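Local structure of hemolysin-related protein (Vibrio cholerae serotype O1, 6MLT) at residues L318-G323 with V383-K388; A324-I329 with Q424-V429; N468-S473 with S517-E522; Q494-M499 with D545-V550. The protein is a calcium-binding component of the biofilm matrix that probably binds carbohydrate through its beta-prism lectin domain and takes part in biofilm adhesion. All blocks are in the same frame, centred on the assembly; numbering follows the deposited sequence.

Contact 1: L318-G323 with V383-K388; sequences LAIRSG and VTVGSK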
loop_
_atom_site.group_PDB
_atom_site.type_symbol
_atom_site.label_atom_id
_atom_site.label_comp_id
_atom_site.label_asym_id
_atom_site.label_seq_id
_atom_site.Cartn_x
_atom_site.Cartn_y
_atom_site.Cartn_z
ATOM N N LEU A 318 -26.733 8.405 -1.208
ATOM C CA LEU A 318 -27.338 9.653 -0.773
ATOM C C LEU A 318 -28.371 9.345 0.300
ATOM O O LEU A 318 -29.025 8.297 0.272
ATOM C CB LEU A 318 -28.013 10.399 -1.934
ATOM C CG LEU A 318 -27.102 11.078 -2.958
ATOM C CD1 LEU A 318 -27.925 11.553 -4.146
ATOM C CD2 LEU A 318 -26.346 12.233 -2.337
ATOM N N ALA A 319 -28.503 10.258 1.252
ATOM C CA ALA A 319 -29.522 10.174 2.287
ATOM C C ALA A 319 -30.669 11.115 1.940
ATOM O O ALA A 319 -30.446 12.231 1.460
ATOM C CB ALA A 319 -28.942 10.543 3.649
ATOM N N ILE A 320 -31.895 10.664 2.186
ATOM C CA ILE A 320 -33.091 11.444 1.876
ATOM C C ILE A 320 -34.079 11.302 3.020
ATOM O O ILE A 320 -34.390 10.182 3.441
ATOM C CB ILE A 320 -33.748 10.990 0.563
ATOM C CG1 ILE A 320 -32.751 11.095 -0.596
ATOM C CG2 ILE A 320 -35.007 11.824 0.287
ATOM C CD1 ILE A 320 -33.304 10.579 -1.930
ATOM N N ARG A 321 -34.588 12.427 3.511
ATOM C CA ARG A 321 -35.704 12.415 4.443
ATOM C C ARG A 321 -36.951 12.865 3.703
ATOM O O ARG A 321 -36.933 13.880 2.995
ATOM C CB ARG A 321 -35.442 13.292 5.673
ATOM C CG ARG A 321 -34.786 12.525 6.831
ATOM C CD ARG A 321 -34.786 13.314 8.146
ATOM N NE ARG A 321 -33.709 14.303 8.218
ATOM C CZ ARG A 321 -33.833 15.597 7.938
ATOM N NH1 ARG A 321 -34.994 16.100 7.552
ATOM N NH2 ARG A 321 -32.778 16.402 8.042
ATOM N N SER A 322 -38.024 12.092 3.842
ATOM C CA SER A 322 -39.232 12.364 3.083
ATOM C C SER A 322 -40.421 11.771 3.818
ATOM O O SER A 322 -40.290 10.788 4.546
ATOM C CB SER A 322 -39.136 11.781 1.671
ATOM O OG SER A 322 -39.061 10.365 1.713
ATOM N N GLY A 323 -41.576 12.401 3.623
ATOM C CA GLY A 323 -42.838 11.867 4.088
ATOM C C GLY A 323 -43.860 11.982 2.980
ATOM O O GLY A 323 -43.797 11.240 1.993
ATOM N N VAL A 383 -37.323 2.876 -6.399
ATOM C CA VAL A 383 -37.194 3.405 -5.047
ATOM C C VAL A 383 -37.803 4.797 -5.055
ATOM O O VAL A 383 -37.378 5.658 -5.833
ATOM C CB VAL A 383 -35.729 3.455 -4.588
ATOM C CG1 VAL A 383 -35.631 4.022 -3.173
ATOM C CG2 VAL A 383 -35.105 2.073 -4.660
ATOM N N THR A 384 -38.796 5.023 -4.202
ATOM C CA THR A 384 -39.532 6.279 -4.212
ATOM C C THR A 384 -39.390 6.997 -2.879
ATOM O O THR A 384 -39.275 6.374 -1.821
ATOM C CB THR A 384 -41.016 6.052 -4.516
ATOM O OG1 THR A 384 -41.623 5.353 -3.425
ATOM C CG2 THR A 384 -41.184 5.243 -5.805
ATOM N N VAL A 385 -39.390 8.324 -2.951
ATOM C CA VAL A 385 -39.419 9.195 -1.786
ATOM C C VAL A 385 -40.457 10.276 -2.056
ATOM O O VAL A 385 -40.546 10.799 -3.174
ATOM C CB VAL A 385 -38.035 9.813 -1.491
ATOM C CG1 VAL A 385 -37.056 8.739 -1.036
ATOM C CG2 VAL A 385 -37.496 10.537 -2.722
ATOM N N GLY A 386 -41.252 10.591 -1.043
ATOM C CA GLY A 386 -42.379 11.480 -1.220
ATOM C C GLY A 386 -43.535 10.752 -1.878
ATOM O O GLY A 386 -43.566 9.517 -1.974
ATOM N N SER A 387 -44.489 11.540 -2.371
ATOM C CA SER A 387 -45.710 10.972 -2.926
ATOM C C SER A 387 -46.326 11.915 -3.948
ATOM O O SER A 387 -46.494 13.108 -3.678
ATOM C CB SER A 387 -46.730 10.686 -1.825
ATOM O OG SER A 387 -47.934 10.190 -2.392
ATOM N N LYS A 388 -46.688 11.359 -5.106
ATOM C CA LYS A 388 -47.434 12.113 -6.111
ATOM C C LYS A 388 -48.798 12.538 -5.589
ATOM O O LYS A 388 -49.374 13.519 -6.079
ATOM C CB LYS A 388 -47.612 11.269 -7.373
ATOM C CG LYS A 388 -46.380 11.168 -8.248
ATOM C CD LYS A 388 -46.604 10.198 -9.405
ATOM C CE LYS A 388 -46.137 10.775 -10.737
ATOM N NZ LYS A 388 -47.187 11.610 -11.398
HETATM O O HOH W 1 -41.756 9.412 1.587
#
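With its first torsion at -58°, Ile-320 sets CG2 anti to its own backbone N and presents that methyl to Val-385, whose CG1 lies 3.9 Å from Ile-320 CG2; the two side chains cross at about a right angle. Ser-322 also faces Val-385: its chi1 of 65° places OG between the backbone N and the carbonyl carbon, where Ser-322 OG rests 3.4 Å from Val-385 CB. No direct hydrogen bond joins the two segments. A water bridges them, accepting from Gly-386 N at 2.9 Å and donating to Gly-323 O at 2.8 Å, and Ser-322 OG is hydrogen-bonded to the same water as a third partner. Gly-386 CA adds a CH···O contact to Gly-323 O at 3.5 Å. This is a junction between two sheets of the beta-prism lectin domain, apolar inside and water-bridged toward the strand ends. The axes of strands 318-322 and 383-386 come within 6.6 Å at an angle of 49°; Ile-320 is packed by Ile-347 from the neighbouring strand 343-348 of its own sheet and by Phe-375 from strand 370-377 of the facing sheet.

Contact 2: A324-I329 with Q424-V429; sequences AVVDAI and QQVNAV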
loop_
_atom_site.group_PDB
_atom_site.type_symbol
_atom_site.label_atom_id
_atom_site.label_comp_id
_atom_site.label_asym_id
_atom_site.label_seq_id
_atom_site.Cartn_x
_atom_site.Cartn_y
_atom_site.Cartn_z
ATOM N N ALA A 324 -44.793 12.926 3.118
ATOM C CA ALA A 324 -45.677 13.253 2.009
ATOM C C ALA A 324 -44.901 13.858 0.847
ATOM O O ALA A 324 -45.284 13.684 -0.317
ATOM C CB ALA A 324 -46.767 14.217 2.477
ATOM N N VAL A 325 -43.819 14.573 1.139
ATOM C CA VAL A 325 -43.016 15.251 0.134
ATOM C C VAL A 325 -41.544 14.998 0.448
ATOM O O VAL A 325 -41.206 14.302 1.409
ATOM C CB VAL A 325 -43.326 16.762 0.058
ATOM C CG1 VAL A 325 -44.798 16.973 -0.314
ATOM C CG2 VAL A 325 -42.985 17.475 1.371
ATOM N N VAL A 326 -40.667 15.535 -0.395
ATOM C CA VAL A 326 -39.227 15.363 -0.230
ATOM C C VAL A 326 -38.725 16.507 0.643
ATOM O O VAL A 326 -38.757 17.670 0.237
ATOM C CB VAL A 326 -38.505 15.328 -1.584
ATOM C CG1 VAL A 326 -37.010 15.198 -1.384
ATOM C CG2 VAL A 326 -39.013 14.173 -2.427
ATOM N N ASP A 327 -38.251 16.177 1.841
ATOM C CA ASP A 327 -37.953 17.178 2.858
ATOM C C ASP A 327 -36.491 17.584 2.907
ATOM O O ASP A 327 -36.199 18.767 3.094
ATOM C CB ASP A 327 -38.389 16.661 4.227
ATOM C CG ASP A 327 -39.880 16.421 4.281
ATOM O OD1 ASP A 327 -40.638 17.375 3.984
ATOM O OD2 ASP A 327 -40.288 15.279 4.562
ATOM N N ALA A 328 -35.563 16.645 2.741
ATOM C CA ALA A 328 -34.155 16.995 2.824
ATOM C C ALA A 328 -33.325 15.943 2.109
ATOM O O ALA A 328 -33.710 14.774 2.021
ATOM C CB ALA A 328 -33.692 17.136 4.276
ATOM N N ILE A 329 -32.175 16.379 1.601
ATOM C CA ILE A 329 -31.252 15.518 0.875
ATOM C C ILE A 329 -29.845 15.831 1.357
ATOM O O ILE A 329 -29.484 17.000 1.516
ATOM C CB ILE A 329 -31.359 15.721 -0.650
ATOM C CG1 ILE A 329 -32.764 15.376 -1.135
ATOM C CG2 ILE A 329 -30.321 14.869 -1.378
ATOM C CD1 ILE A 329 -33.023 15.793 -2.574
ATOM N N GLN A 424 -40.033 23.262 6.129
ATOM C CA GLN A 424 -39.159 23.459 4.982
ATOM C C GLN A 424 -39.001 22.140 4.232
ATOM O O GLN A 424 -39.116 21.057 4.811
ATOM C CB GLN A 424 -37.802 24.005 5.437
ATOM C CG GLN A 424 -37.879 25.424 5.988
ATOM C CD GLN A 424 -36.595 25.888 6.648
ATOM O OE1 GLN A 424 -35.525 25.321 6.425
ATOM N NE2 GLN A 424 -36.698 26.927 7.473
ATOM N N GLN A 425 -38.776 22.228 2.922
ATOM C CA GLN A 425 -38.643 21.025 2.107
ATOM C C GLN A 425 -37.698 21.308 0.948
ATOM O O GLN A 425 -37.176 22.417 0.804
ATOM C CB GLN A 425 -40.008 20.543 1.594
ATOM C CG GLN A 425 -40.671 21.475 0.583
ATOM C CD GLN A 425 -41.733 20.762 -0.238
ATOM O OE1 GLN A 425 -41.417 19.998 -1.153
ATOM N NE2 GLN A 425 -42.992 20.981 0.105
ATOM N N VAL A 426 -37.475 20.288 0.123
ATOM C CA VAL A 426 -36.719 20.459 -1.111
ATOM C C VAL A 426 -37.631 21.098 -2.150
ATOM O O VAL A 426 -38.665 20.528 -2.522
ATOM C CB VAL A 426 -36.161 19.120 -1.608
ATOM C CG1 VAL A 426 -35.520 19.280 -2.970
ATOM C CG2 VAL A 426 -35.153 18.575 -0.605
ATOM N N ASN A 427 -37.242 22.279 -2.636
ATOM C CA ASN A 427 -38.065 23.009 -3.588
ATOM C C ASN A 427 -37.619 22.833 -5.034
ATOM O O ASN A 427 -38.448 22.994 -5.942
ATOM C CB ASN A 427 -38.084 24.495 -3.226
ATOM C CG ASN A 427 -38.661 24.740 -1.837
ATOM O OD1 ASN A 427 -37.929 24.996 -0.878
ATOM N ND2 ASN A 427 -39.980 24.638 -1.720
ATOM N N ALA A 428 -36.352 22.504 -5.273
ATOM C CA ALA A 428 -35.890 22.168 -6.611
ATOM C C ALA A 428 -34.715 21.211 -6.503
ATOM O O ALA A 428 -33.993 21.191 -5.501
ATOM C CB ALA A 428 -35.484 23.410 -7.410
ATOM N N VAL A 429 -34.509 20.432 -7.569
ATOM C CA VAL A 429 -33.400 19.490 -7.635
ATOM C C VAL A 429 -32.806 19.477 -9.034
ATOM O O VAL A 429 -33.458 19.816 -10.025
ATOM C CB VAL A 429 -33.813 18.052 -7.243
ATOM C CG1 VAL A 429 -34.235 17.995 -5.800
ATOM C CG2 VAL A 429 -34.929 17.552 -8.155
#
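Two sheets of the beta-prism lectin domain meet here, where segment 324-329 enters strand 326-330 and segment 424-429 leads into strand 428-435. Each carries a classic beta bulge, Asp-327 and Ala-328 facing Arg-321 in one sheet, Asn-427 and Ala-428 facing Trp-413 in the other. A single backbone hydrogen bond crosses between them, from Val-426 N to Val-326 O at 2.9 Å, with an N-H···O angle of 162°. Beside it, Gln-425 CA makes a CH···O contact with Asp-327 O at 3.5 Å. Val-426 carries the apolar half of the contact: its chi1 of 173° directs CG1 anti to the backbone N and leaves CG2 to meet Val-326 CG1 at 3.9 Å. The same Val-426 CG2 touches Ile-329 CD1 at 4.0 Å, the two side chains crossing at about a right angle, and Ile-329 CD1 reaches on to Val-429 CG1 at 4.1 Å. Val-370 and Met-410, from the strands 370-377 and 405-413, close around these groups. A citrate, probably from crystallisation, is bound by Ala-324 N and Val-325 N beside this junction. Chemically, the contact combines buried methyl packing with one nearly straight backbone hydrogen bond that satisfies Val-326 O among buried residues.

Contact 3: N468-S473 with S517-E522; sequences NDDLNS and SGTLWE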
loop_
_atom_site.group_PDB
_atom_site.type_symbol
_atom_site.label_atom_id
_atom_site.label_comp_id
_atom_site.label_asym_id
_atom_site.label_seq_id
_atom_site.Cartn_x
_atom_site.Cartn_y
_atom_site.Cartn_z
ATOM N N ASN A 468 15.588 -9.688 -18.102
ATOM C CA ASN A 468 16.313 -9.355 -16.877
ATOM C C ASN A 468 16.923 -10.658 -16.366
ATOM O O ASN A 468 16.197 -11.522 -15.860
ATOM C CB ASN A 468 15.372 -8.727 -15.852
ATOM C CG ASN A 468 16.100 -8.119 -14.662
ATOM O OD1 ASN A 468 16.757 -7.078 -14.775
ATOM N ND2 ASN A 468 15.969 -8.763 -13.501
ATOM N N ASP A 469 18.243 -10.796 -16.506
ATOM C CA ASP A 469 18.938 -12.066 -16.268
ATOM C C ASP A 469 18.989 -12.373 -14.778
ATOM O O ASP A 469 19.753 -11.751 -14.033
ATOM C CB ASP A 469 20.350 -12.003 -16.851
ATOM C CG ASP A 469 21.262 -13.147 -16.363
ATOM O OD1 ASP A 469 20.760 -14.154 -15.810
ATOM O OD2 ASP A 469 22.500 -13.033 -16.538
ATOM N N ASP A 470 18.202 -13.352 -14.336
ATOM C CA ASP A 470 18.299 -13.802 -12.953
ATOM C C ASP A 470 18.277 -15.319 -12.872
ATOM O O ASP A 470 17.693 -15.901 -11.949
ATOM C CB ASP A 470 17.194 -13.210 -12.089
ATOM C CG ASP A 470 17.523 -13.321 -10.624
ATOM O OD1 ASP A 470 18.715 -13.136 -10.311
ATOM O OD2 ASP A 470 16.625 -13.602 -9.804
ATOM N N LEU A 471 18.948 -15.980 -13.814
ATOM C CA LEU A 471 18.978 -17.440 -13.820
ATOM C C LEU A 471 19.473 -18.012 -12.498
ATOM O O LEU A 471 19.094 -19.129 -12.131
ATOM C CB LEU A 471 19.870 -17.947 -14.951
ATOM C CG LEU A 471 19.133 -18.503 -16.162
ATOM C CD1 LEU A 471 18.623 -17.364 -17.013
ATOM C CD2 LEU A 471 20.043 -19.423 -16.957
ATOM N N ASN A 472 20.324 -17.276 -11.783
ATOM C CA ASN A 472 20.961 -17.784 -10.572
ATOM C C ASN A 472 20.017 -17.867 -9.375
ATOM O O ASN A 472 20.372 -18.510 -8.381
ATOM C CB ASN A 472 22.155 -16.897 -10.196
ATOM C CG ASN A 472 23.027 -17.517 -9.121
ATOM O OD1 ASN A 472 23.343 -18.708 -9.170
ATOM N ND2 ASN A 472 23.415 -16.714 -8.138
ATOM N N SER A 473 18.848 -17.226 -9.420
ATOM C CA SER A 473 18.002 -17.137 -8.234
ATOM C C SER A 473 16.528 -17.293 -8.580
ATOM O O SER A 473 15.842 -18.159 -8.025
ATOM C CB SER A 473 18.246 -15.804 -7.520
ATOM O OG SER A 473 17.129 -15.380 -6.746
ATOM N N SER A 517 25.298 -8.531 -8.253
ATOM C CA SER A 517 24.810 -9.384 -7.179
ATOM C C SER A 517 24.619 -10.805 -7.689
ATOM O O SER A 517 24.182 -11.010 -8.830
ATOM C CB SER A 517 23.488 -8.858 -6.605
ATOM O OG SER A 517 23.024 -9.718 -5.571
ATOM N N GLY A 518 24.941 -11.784 -6.838
ATOM C CA GLY A 518 24.486 -13.143 -7.083
ATOM C C GLY A 518 22.975 -13.241 -7.116
ATOM O O GLY A 518 22.428 -14.147 -7.755
ATOM N N THR A 519 22.303 -12.292 -6.466
ATOM C CA THR A 519 20.857 -12.113 -6.341
ATOM C C THR A 519 20.236 -13.157 -5.425
ATOM O O THR A 519 20.484 -14.363 -5.542
ATOM C CB THR A 519 20.127 -12.109 -7.698
ATOM O OG1 THR A 519 20.129 -13.417 -8.279
ATOM C CG2 THR A 519 20.765 -11.104 -8.654
ATOM N N LEU A 520 19.453 -12.654 -4.473
ATOM C CA LEU A 520 18.526 -13.459 -3.702
ATOM C C LEU A 520 17.162 -12.839 -3.930
ATOM O O LEU A 520 16.560 -13.032 -4.999
ATOM C CB LEU A 520 18.957 -13.506 -2.232
ATOM C CG LEU A 520 20.212 -14.321 -1.931
ATOM C CD1 LEU A 520 20.637 -14.058 -0.495
ATOM C CD2 LEU A 520 19.956 -15.798 -2.167
ATOM N N TRP A 521 16.654 -12.037 -2.987
ATOM C CA TRP A 521 15.398 -11.325 -3.187
ATOM C C TRP A 521 15.500 -9.867 -2.740
ATOM O O TRP A 521 14.476 -9.252 -2.417
ATOM C CB TRP A 521 14.252 -12.050 -2.456
ATOM C CG TRP A 521 14.637 -12.511 -1.092
ATOM C CD1 TRP A 521 14.487 -11.830 0.082
ATOM C CD2 TRP A 521 15.259 -13.757 -0.756
ATOM N NE1 TRP A 521 14.974 -12.578 1.127
ATOM C CE2 TRP A 521 15.463 -13.759 0.640
ATOM C CE3 TRP A 521 15.671 -14.866 -1.500
ATOM C CZ2 TRP A 521 16.061 -14.821 1.305
ATOM C CZ3 TRP A 521 16.264 -15.929 -0.833
ATOM C CH2 TRP A 521 16.449 -15.897 0.555
ATOM N N GLU A 522 16.703 -9.296 -2.729
ATOM C CA GLU A 522 16.884 -7.901 -2.358
ATOM C C GLU A 522 16.292 -6.989 -3.431
ATOM O O GLU A 522 16.007 -7.417 -4.551
ATOM C CB GLU A 522 18.371 -7.598 -2.151
ATOM C CG GLU A 522 19.219 -7.474 -3.434
ATOM C CD GLU A 522 19.827 -8.792 -3.950
ATOM O OE1 GLU A 522 19.290 -9.895 -3.673
ATOM O OE2 GLU A 522 20.852 -8.701 -4.671
#
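Asp-470, Asn-472 and Ser-473 all reach across to the loop 517-522, in an interaction of two irregular loops that connect successive four-stranded antiparallel sheets, an arrangement consistent with neighbouring blades of a beta-propeller. The three share the same first torsion: each has its first side-chain group anti to the backbone N, and this extends each polar end toward the other loop. Asn-472 makes the clearest bond, ND2 donating to Gly-518 O at 2.8 Å with an N-H···O angle of 166°; the acceptor lies close to the plane of the amide, although the donor is tilted from the plane of the carbonyl. Ser-473 OG donates to Leu-520 O at 3.0 Å, and the hydroxyl also accepts from Lys-475 N. Asp-470 and Thr-519 run alongside each other, pointing opposite ways. A chi1 of 70° sets Thr-519 OG1 between its backbone N and carbonyl carbon, close to both Asp-470 OD1 and Gly-518 O, and which of them receives its proton is not settled. The receiving loop is also hydrogen-bonded internally. Ser-517 OG accepts from Thr-519 N in an ST turn, and it donates to Glu-522 OE2 at 2.6 Å. The other oxygen of that carboxylate is used as well: Leu-520 N meets the syn lone pair of Glu-522 OE1 at 2.9 Å.

Contact 4: Q494-M499 with D545-V550; sequences QDRLRM and DRESQV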
loop_
_atom_site.group_PDB
_atom_site.type_symbol
_atom_site.label_atom_id
_atom_site.label_comp_id
_atom_site.label_asym_id
_atom_site.label_seq_id
_atom_site.Cartn_x
_atom_site.Cartn_y
_atom_site.Cartn_z
ATOM N N GLN A 494 16.783 -5.145 -10.528
ATOM C CA GLN A 494 18.166 -5.558 -10.351
ATOM C C GLN A 494 18.355 -6.891 -11.058
ATOM O O GLN A 494 17.469 -7.751 -11.007
ATOM C CB GLN A 494 18.498 -5.698 -8.858
ATOM C CG GLN A 494 19.851 -6.321 -8.555
ATOM C CD GLN A 494 20.992 -5.366 -8.840
ATOM O OE1 GLN A 494 20.953 -4.204 -8.441
ATOM N NE2 GLN A 494 22.004 -5.842 -9.547
ATOM N N ASP A 495 19.495 -7.064 -11.735
ATOM C CA ASP A 495 19.855 -8.399 -12.207
ATOM C C ASP A 495 21.276 -8.735 -11.769
ATOM O O ASP A 495 21.706 -8.289 -10.703
ATOM C CB ASP A 495 19.642 -8.536 -13.726
ATOM C CG ASP A 495 20.603 -7.709 -14.581
ATOM O OD1 ASP A 495 21.506 -7.016 -14.068
ATOM O OD2 ASP A 495 20.438 -7.785 -15.820
ATOM N N ARG A 496 22.003 -9.551 -12.538
ATOM C CA ARG A 496 23.328 -9.968 -12.085
ATOM C C ARG A 496 24.326 -8.815 -12.105
ATOM O O ARG A 496 25.245 -8.784 -11.279
ATOM C CB ARG A 496 23.854 -11.123 -12.944
ATOM C CG ARG A 496 23.030 -12.423 -12.868
ATOM C CD ARG A 496 22.860 -12.955 -11.446
ATOM N NE ARG A 496 24.132 -13.220 -10.773
ATOM C CZ ARG A 496 24.890 -14.290 -10.983
ATOM N NH1 ARG A 496 24.527 -15.208 -11.865
ATOM N NH2 ARG A 496 26.027 -14.434 -10.313
ATOM N N LEU A 497 24.157 -7.854 -13.017
ATOM C CA LEU A 497 25.179 -6.842 -13.265
ATOM C C LEU A 497 24.685 -5.405 -13.237
ATOM O O LEU A 497 25.521 -4.495 -13.219
ATOM C CB LEU A 497 25.840 -7.086 -14.630
ATOM C CG LEU A 497 26.586 -8.407 -14.792
ATOM C CD1 LEU A 497 26.970 -8.636 -16.244
ATOM C CD2 LEU A 497 27.824 -8.426 -13.900
ATOM N N ARG A 498 23.376 -5.164 -13.241
ATOM C CA ARG A 498 22.843 -3.823 -13.421
ATOM C C ARG A 498 21.625 -3.617 -12.539
ATOM O O ARG A 498 20.798 -4.518 -12.390
ATOM C CB ARG A 498 22.419 -3.559 -14.881
ATOM C CG ARG A 498 23.296 -4.189 -15.939
ATOM C CD ARG A 498 22.560 -4.274 -17.264
ATOM N NE ARG A 498 21.584 -5.365 -17.281
ATOM C CZ ARG A 498 20.751 -5.606 -18.289
ATOM N NH1 ARG A 498 20.767 -4.828 -19.365
ATOM N NH2 ARG A 498 19.899 -6.623 -18.224
ATOM N N MET A 499 21.524 -2.424 -11.971
ATOM C CA MET A 499 20.272 -1.897 -11.456
ATOM C C MET A 499 19.682 -0.996 -12.531
ATOM O O MET A 499 20.414 -0.256 -13.191
ATOM C CB MET A 499 20.501 -1.125 -10.150
ATOM C CG MET A 499 19.249 -0.487 -9.554
ATOM S SD MET A 499 18.851 1.124 -10.292
ATOM C CE MET A 499 17.207 1.381 -9.623
ATOM N N ASP A 545 30.802 -13.795 -6.859
ATOM C CA ASP A 545 30.544 -14.729 -7.951
ATOM C C ASP A 545 31.125 -14.199 -9.258
ATOM O O ASP A 545 30.960 -13.022 -9.593
ATOM C CB ASP A 545 29.040 -14.971 -8.106
ATOM C CG ASP A 545 28.716 -16.094 -9.085
ATOM O OD1 ASP A 545 28.966 -15.932 -10.296
ATOM O OD2 ASP A 545 28.210 -17.145 -8.635
ATOM N N ARG A 546 31.786 -15.087 -10.005
ATOM C CA ARG A 546 32.469 -14.679 -11.230
ATOM C C ARG A 546 31.511 -14.084 -12.252
ATOM O O ARG A 546 31.918 -13.245 -13.062
ATOM C CB ARG A 546 33.207 -15.873 -11.842
ATOM N N GLU A 547 30.248 -14.502 -12.242
ATOM C CA GLU A 547 29.256 -13.980 -13.173
ATOM C C GLU A 547 28.593 -12.696 -12.688
ATOM O O GLU A 547 27.683 -12.194 -13.360
ATOM C CB GLU A 547 28.184 -15.039 -13.449
ATOM C CG GLU A 547 28.717 -16.272 -14.173
ATOM C CD GLU A 547 27.616 -17.236 -14.574
ATOM O OE1 GLU A 547 26.598 -17.310 -13.857
ATOM O OE2 GLU A 547 27.770 -17.915 -15.611
ATOM N N SER A 548 29.015 -12.150 -11.544
ATOM C CA SER A 548 28.436 -10.904 -11.043
ATOM C C SER A 548 29.512 -10.199 -10.213
ATOM O O SER A 548 29.413 -10.026 -8.998
ATOM C CB SER A 548 27.157 -11.152 -10.239
ATOM O OG SER A 548 27.332 -12.164 -9.263
ATOM N N GLN A 549 30.564 -9.751 -10.895
ATOM C CA GLN A 549 31.772 -9.246 -10.246
ATOM C C GLN A 549 32.010 -7.804 -10.685
ATOM O O GLN A 549 32.855 -7.530 -11.538
ATOM C CB GLN A 549 32.956 -10.161 -10.596
ATOM C CG GLN A 549 34.070 -10.160 -9.572
ATOM C CD GLN A 549 34.825 -11.472 -9.550
ATOM O OE1 GLN A 549 35.521 -11.811 -10.504
ATOM N NE2 GLN A 549 34.679 -12.229 -8.462
ATOM N N VAL A 550 31.253 -6.877 -10.096
ATOM C CA VAL A 550 31.399 -5.458 -10.403
ATOM C C VAL A 550 31.803 -4.702 -9.145
ATOM O O VAL A 550 32.806 -3.978 -9.137
ATOM C CB VAL A 550 30.102 -4.869 -10.982
ATOM C CG1 VAL A 550 30.239 -3.349 -11.178
ATOM C CG2 VAL A 550 29.749 -5.547 -12.295
#
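Arg-496 and Ser-548 bring the two backbones closest, CA to CA 5.3 Å, where the turn between strands 490-494 and 498-502 meets the loop before strand 553-559. The first segment is a tight reversal in which Asp-495 N donates to Arg-498 O. The second is a type I beta turn from Asp-545 to Ser-548, closed by Ser-548 N to Asp-545 O and reinforced by an Asx turn in which Asp-545 OD1 accepts from Glu-547 N at 2.7 Å through its anti lone pair. Arg-496 curls over this turn, its chain bent at chi2 and chi3, -56° and -58°, which folds the guanidinium back toward Ser-548. Its NH2 donates to Ser-548 OG at 2.8 Å, the hydroxyl standing 21° out of the guanidinium plane. The same NH2 makes a salt bridge to Asp-545 OD1 at 3.3 Å, carboxylate and guanidinium being nearly perpendicular, while Arg-496 NH1 forms a longer one to Glu-547 OE1 at 3.6 Å. Next to the charges, Leu-497 lays CD2 against Val-550 CG2 at 3.8 Å, also brushing the backbone at Glu-547 and Ser-548. Within segment 494-499, Asp-495 holds its own turn together: OD1 takes the amides of Leu-497 and Arg-498, and Arg-498 grips OD2 side-on with NE and NH2. One buried arginine thus serves two acidic residues, a hydroxyl and, through NE, the carbonyl of Ser-517, and Asp-545, already fixed by the turn amide, would probably be favoured as a carboxylate by that positive charge.

The four contacts form two pairs on opposite sides of the chain's centre. Contacts 1 and 2, centres about 9 Å apart, share the lectin-domain sheet containing strands 317-322 and 326-330, joined by a probable hydrogen bond between Arg-321 O and Asp-327 N, 2.9 Å; their segments alternate along the chain. Contacts 3 and 4 alternate likewise, with centres about 8 Å apart, and Arg-496 links them through a probable hydrogen bond between its NE and Ser-517 O, 2.9 Å. Between the pairs the centres are about 63 to 70 Å apart and nothing touches. The citrate lies near contacts 1 and 2, about 3 Å from Gly-323 and from the Asp-327 side chain, whereas the calcium and sodium sites lie away from all four contacts.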